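PDB 3WXB: nadb-ler3, which catalyses the NAD(P)H-dependent reduction of carbonyl compounds, as a member of the short-chain dehydrogenase/reductase family. Local coordinates for residues Val136-Thr139 with Asn140-Pro144; Glu249-Gly252 with Gly253-Lys256. All coordinates share one frame; numbering follows the deposited sequence.

In the fold
Both interactions run along a single helix, 136-144 within helix 130-160 and 249-256 within helix 247-260, and both are largely buried. They lie on opposite sides of the chain's centre, their own centres about 24 Å apart and their nearest atoms about 14 Å apart. Interaction 1 is the more polar: an aromatic ring, threonines and an asparagine beside the NADPH pocket, on a helix that also meets the second subunit. Interaction 2 is mainly apolar, with Val251, Met254 and Leu255 along a helix whose Gly252 and Gly253 have no side chains; it touches no other chain and has a more exposed side at Glu249, Gly252 and Lys256. Regular helical bonding in interaction 2 contrasts with the wider turn of interaction 1.

Interaction 1 of 2, residues Val136-Thr139 with Asn140-Pro144; sequences VYTT and NTIAP
Thr141 sets its CB over one face of the Tyr137 ring, 3.9 Å from the ring centroid and offset toward the rim, a CH-pi contact. Its OG1 lies 3.4 Å from Tyr137 CD2, while CG2 reaches past CE2 toward CZ. Tyr137 carries CG anti to its own N (chi1 -165°), which swings the ring outward, alongside the Thr141 side chain one turn further on. The Ile142 side chain crosses that of Tyr137 at about a right angle, with CG1 3.7 Å from Tyr137 CE1; its CD1 touches both Tyr137 CD1 and Thr138 CB. With an alanine in place of Tyr137, the CB of Thr141 and the CG1 of Ile142 would probably lose their shared aromatic neighbour. Val136 and Asn140 run side by side, CG1 of Val136 3.5 Å from Asn140 ND2.

The backbone widens here into a pi-type turn. Tyr137 O accepts two bonds, from Thr141 N at 2.9 Å and from Ile142 N at 3.0 Å; the second donor lies in the carbonyl plane, the first is tilted 32° from it. Ala143 N then bonds to Thr138 O five residues back, and at Pro144, whose N has no hydrogen to give, the helix kinks.

Asn140 ND2 bonds to Ile119 O and Ser201 OG, tying the wide turn both to the loop beside the cofactor and to helix 196-216, and Thr139 touches NADPH. Asn140 also packs on Tyr198, an arrangement consistent with the Asn-Ser-Tyr-Lys active site of classical short-chain dehydrogenases. Helix 196-216 covers the Tyr137 and Thr141 side, where Ser201 O bonds to Thr141 OG1, and the Tyr137 ring stacks on Tyr137 of the second subunit.

Interaction 2 of 2, residues Glu249-Gly252 with Gly253-Lys256; sequences ESVG and GMLK
Met254 folds back along its helix toward Ser250, one turn earlier. Its CB lies 3.6 Å from Ser250 O, the carbonyl that accepts the nearly straight bond from Met254 N (2.9 Å, 169° at the hydrogen). CG, anti to the carbonyl carbon (chi1 -72°), stays 3.5 Å from the same Ser250 O. A bend about the CG-SD bond (chi3 -75°) returns CE to the preceding turn, 3.2 Å from Ser250 OG and 4.2 Å from Val251 CB. That hydroxyl has its hydrogen-bond partner in Pro228 O, on the loop after strand 222-227.

The fold is the Rossmann-type sheet of the short-chain dehydrogenases, and helix 247-260 lies against helix 37-47, which follows the first strand. Met254 rests there on Ile38, an NADPH-binding residue, and on Phe42, which Leu255 also touches. Val251 and Leu255 lie side by side, pointing the same way. Through Gly252 and Gly253 the ordinary helical bonds run on, Gly253 N to Glu249 O and Lys256 N to Gly252 O at 3.2 Å.

Interaction 1 of 2, residues Val136-Thr139 with Asn140-Pro144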
ATOM      1  N   VAL A 136     -11.548   0.076  -0.358  1.00 26.11           N
ATOM      2  CA  VAL A 136     -10.737  -0.530  -1.434  1.00 26.13           C
ATOM      3  C   VAL A 136      -9.515  -1.161  -0.775  1.00 24.26           C
ATOM      4  O   VAL A 136      -9.117  -2.277  -1.112  1.00 24.71           O
ATOM      5  CB  VAL A 136     -10.323   0.525  -2.531  1.00 25.50           C
ATOM      6  CG1 VAL A 136      -9.380  -0.117  -3.629  1.00 25.39           C
ATOM      7  CG2 VAL A 136     -11.590   1.082  -3.283  1.00 23.07           C
ATOM      8  N   TYR A 137      -8.979  -0.495   0.238  1.00 23.57           N
ATOM      9  CA  TYR A 137      -7.905  -1.079   1.064  1.00 25.99           C
ATOM     10  C   TYR A 137      -8.294  -2.351   1.819  1.00 30.39           C
ATOM     11  O   TYR A 137      -7.537  -3.368   1.859  1.00 23.53           O
ATOM     12  CB  TYR A 137      -7.415  -0.091   2.083  1.00 19.84           C
ATOM     13  CG  TYR A 137      -6.097  -0.449   2.746  1.00 21.60           C
ATOM     14  CD1 TYR A 137      -6.032  -0.763   4.120  1.00 20.98           C
ATOM     15  CD2 TYR A 137      -4.896  -0.480   1.982  1.00 24.24           C
ATOM     16  CE1 TYR A 137      -4.815  -1.083   4.747  1.00 20.45           C
ATOM     17  CE2 TYR A 137      -3.685  -0.773   2.573  1.00 28.66           C
ATOM     18  CZ  TYR A 137      -3.641  -1.086   3.936  1.00 25.31           C
ATOM     19  OH  TYR A 137      -2.442  -1.365   4.492  1.00 28.45           O
ATOM     20  N   THR A 138      -9.452  -2.305   2.474  1.00 27.12           N
ATOM     21  CA  THR A 138      -9.816  -3.520   3.151  1.00 26.73           C
ATOM     22  C   THR A 138     -10.043  -4.719   2.219  1.00 21.09           C
ATOM     23  O   THR A 138      -9.653  -5.819   2.548  1.00 25.05           O
ATOM     24  CB  THR A 138     -10.846  -3.395   4.350  1.00 26.63           C
ATOM     25  OG1 THR A 138     -11.981  -4.231   4.147  1.00 35.00           O
ATOM     26  CG2 THR A 138     -11.115  -2.045   4.744  1.00 20.65           C
ATOM     27  N   THR A 139     -10.651  -4.506   1.073  1.00 22.46           N
ATOM     28  CA  THR A 139     -10.860  -5.583   0.088  1.00 24.15           C
ATOM     29  C   THR A 139      -9.528  -6.060  -0.612  1.00 27.61           C
ATOM     30  O   THR A 139      -9.290  -7.271  -0.800  1.00 24.00           O
ATOM     31  CB  THR A 139     -11.763  -5.093  -1.054  1.00 27.13           C
ATOM     32  OG1 THR A 139     -13.019  -4.647  -0.502  1.00 32.51           O
ATOM     33  CG2 THR A 139     -12.034  -6.193  -2.077  1.00 25.85           C
ATOM     34  N   ASN A 140      -8.713  -5.092  -1.016  1.00 23.02           N
ATOM     35  CA  ASN A 140      -7.514  -5.395  -1.829  1.00 21.83           C
ATOM     36  C   ASN A 140      -6.295  -5.754  -1.045  1.00 21.98           C
ATOM     37  O   ASN A 140      -5.352  -6.385  -1.565  1.00 23.08           O
ATOM     38  CB  ASN A 140      -7.217  -4.217  -2.782  1.00 20.53           C
ATOM     39  CG  ASN A 140      -8.247  -4.096  -3.885  1.00 21.77           C
ATOM     40  OD1 ASN A 140      -9.230  -4.875  -3.939  1.00 27.26           O
ATOM     41  ND2 ASN A 140      -8.044  -3.144  -4.794  1.00 19.75           N
ATOM     42  N   THR A 141      -6.240  -5.317   0.193  1.00 24.95           N
ATOM     43  CA  THR A 141      -4.999  -5.457   0.962  1.00 22.25           C
ATOM     44  C   THR A 141      -5.207  -6.174   2.245  1.00 26.77           C
ATOM     45  O   THR A 141      -4.501  -7.144   2.539  1.00 22.09           O
ATOM     46  CB  THR A 141      -4.328  -4.068   1.275  1.00 19.66           C
ATOM     47  OG1 THR A 141      -4.286  -3.265   0.089  1.00 21.83           O
ATOM     48  CG2 THR A 141      -2.909  -4.271   1.847  1.00 26.01           C
ATOM     49  N   ILE A 142      -6.186  -5.731   3.049  1.00 22.63           N
ATOM     50  CA  ILE A 142      -6.362  -6.397   4.344  1.00 23.02           C
ATOM     51  C   ILE A 142      -6.925  -7.832   4.155  1.00 21.15           C
ATOM     52  O   ILE A 142      -6.488  -8.752   4.844  1.00 24.47           O
ATOM     53  CB  ILE A 142      -7.310  -5.578   5.321  1.00 23.72           C
ATOM     54  CG1 ILE A 142      -6.719  -4.186   5.604  1.00 24.29           C
ATOM     55  CG2 ILE A 142      -7.580  -6.379   6.635  1.00 21.73           C
ATOM     56  CD1 ILE A 142      -7.651  -3.208   6.528  1.00 22.79           C
ATOM     57  N   ALA A 143      -7.880  -8.016   3.257  1.00 21.22           N
ATOM     58  CA  ALA A 143      -8.473  -9.341   3.071  1.00 24.27           C
ATOM     59  C   ALA A 143      -7.377 -10.382   2.630  1.00 25.40           C
ATOM     60  O   ALA A 143      -7.363 -11.493   3.135  1.00 25.14           O
ATOM     61  CB  ALA A 143      -9.529  -9.291   2.056  1.00 20.81           C
ATOM     62  N   PRO A 144      -6.462 -10.008   1.699  1.00 24.96           N
ATOM     63  CA  PRO A 144      -5.405 -11.038   1.393  1.00 24.37           C
ATOM     64  C   PRO A 144      -4.595 -11.356   2.588  1.00 20.63           C
ATOM     65  O   PRO A 144      -4.268 -12.524   2.765  1.00 26.96           O
ATOM     66  CB  PRO A 144      -4.555 -10.351   0.294  1.00 22.47           C
ATOM     67  CG  PRO A 144      -5.656  -9.645  -0.484  1.00 22.67           C
ATOM     68  CD  PRO A 144      -6.482  -8.989   0.642  1.00 22.73           C
TER

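Interaction 2 of 2, residues Glu249-Gly252 with Gly253-Lys256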
ATOM      1  N   GLU A 249      -5.613 -15.843 -22.002  1.00 33.75           N
ATOM      2  CA  GLU A 249      -4.201 -15.500 -22.235  1.00 33.34           C
ATOM      3  C   GLU A 249      -3.523 -15.117 -20.918  1.00 31.75           C
ATOM      4  O   GLU A 249      -2.408 -15.543 -20.612  1.00 32.13           O
ATOM      5  CB  GLU A 249      -4.109 -14.324 -23.204  1.00 36.94           C
ATOM      6  CG  GLU A 249      -4.396 -14.667 -24.700  1.00 39.17           C
ATOM      7  CD  GLU A 249      -4.556 -13.426 -25.567  1.00 45.08           C
ATOM      8  OE1 GLU A 249      -4.875 -12.315 -25.058  1.00 39.81           O
ATOM      9  OE2 GLU A 249      -4.369 -13.545 -26.793  1.00 47.46           O
ATOM     10  N   SER A 250      -4.230 -14.301 -20.121  1.00 30.41           N
ATOM     11  CA  SER A 250      -3.687 -13.806 -18.857  1.00 28.50           C
ATOM     12  C   SER A 250      -3.531 -15.000 -17.926  1.00 26.19           C
ATOM     13  O   SER A 250      -2.458 -15.213 -17.374  1.00 28.42           O
ATOM     14  CB  SER A 250      -4.625 -12.727 -18.241  1.00 28.44           C
ATOM     15  OG  SER A 250      -4.336 -12.581 -16.848  1.00 27.11           O
ATOM     16  N   VAL A 251      -4.593 -15.773 -17.686  1.00 29.26           N
ATOM     17  CA  VAL A 251      -4.410 -16.885 -16.777  1.00 28.17           C
ATOM     18  C   VAL A 251      -3.549 -18.038 -17.268  1.00 30.61           C
ATOM     19  O   VAL A 251      -2.890 -18.640 -16.461  1.00 27.01           O
ATOM     20  CB  VAL A 251      -5.655 -17.367 -15.935  1.00 33.10           C
ATOM     21  CG1 VAL A 251      -6.836 -16.365 -15.859  1.00 36.83           C
ATOM     22  CG2 VAL A 251      -5.964 -18.807 -16.072  1.00 30.79           C
ATOM     23  N   GLY A 252      -3.589 -18.339 -18.566  1.00 31.65           N
ATOM     24  CA  GLY A 252      -2.699 -19.402 -19.138  1.00 31.51           C
ATOM     25  C   GLY A 252      -1.269 -18.964 -18.915  1.00 26.98           C
ATOM     26  O   GLY A 252      -0.442 -19.760 -18.494  1.00 29.42           O
ATOM     27  N   GLY A 253      -0.987 -17.674 -19.133  1.00 28.88           N
ATOM     28  CA  GLY A 253       0.333 -17.114 -18.856  1.00 26.34           C
ATOM     29  C   GLY A 253       0.720 -17.218 -17.385  1.00 29.54           C
ATOM     30  O   GLY A 253       1.823 -17.728 -17.061  1.00 27.44           O
ATOM     31  N   MET A 254      -0.153 -16.723 -16.471  1.00 26.80           N
ATOM     32  CA  MET A 254       0.160 -16.786 -15.049  1.00 25.81           C
ATOM     33  C   MET A 254       0.455 -18.190 -14.532  1.00 28.63           C
ATOM     34  O   MET A 254       1.270 -18.393 -13.617  1.00 28.18           O
ATOM     35  CB  MET A 254      -0.943 -16.097 -14.174  1.00 24.14           C
ATOM     36  CG  MET A 254      -0.883 -14.500 -14.343  1.00 24.07           C
ATOM     37  SD  MET A 254      -2.083 -13.759 -13.211  1.00 24.29           S
ATOM     38  CE  MET A 254      -3.630 -14.142 -14.093  1.00 20.10           C
ATOM     39  N   LEU A 255      -0.264 -19.165 -15.052  1.00 26.66           N
ATOM     40  CA  LEU A 255      -0.068 -20.496 -14.558  1.00 28.67           C
ATOM     41  C   LEU A 255       1.296 -21.036 -15.071  1.00 23.88           C
ATOM     42  O   LEU A 255       1.965 -21.757 -14.355  1.00 25.58           O
ATOM     43  CB  LEU A 255      -1.265 -21.392 -15.011  1.00 27.94           C
ATOM     44  CG  LEU A 255      -2.574 -21.233 -14.208  1.00 32.38           C
ATOM     45  CD1 LEU A 255      -2.384 -21.276 -12.707  1.00 23.52           C
ATOM     46  CD2 LEU A 255      -3.058 -19.872 -14.460  1.00 39.10           C
ATOM     47  N   LYS A 256       1.687 -20.691 -16.297  1.00 26.16           N
ATOM     48  CA  LYS A 256       3.055 -21.064 -16.786  1.00 24.18           C
ATOM     49  C   LYS A 256       4.141 -20.418 -15.899  1.00 26.38           C
ATOM     50  O   LYS A 256       5.075 -21.095 -15.387  1.00 21.21           O
ATOM     51  CB  LYS A 256       3.184 -20.665 -18.263  1.00 26.80           C
ATOM     52  CG  LYS A 256       2.654 -21.840 -19.198  1.00 34.11           C
ATOM     53  CD  LYS A 256       2.067 -21.541 -20.531  1.00 37.08           C
ATOM     54  CE  LYS A 256       2.503 -20.311 -21.217  1.00 44.50           C
ATOM     55  NZ  LYS A 256       1.590 -20.290 -22.436  1.00 47.49           N
TER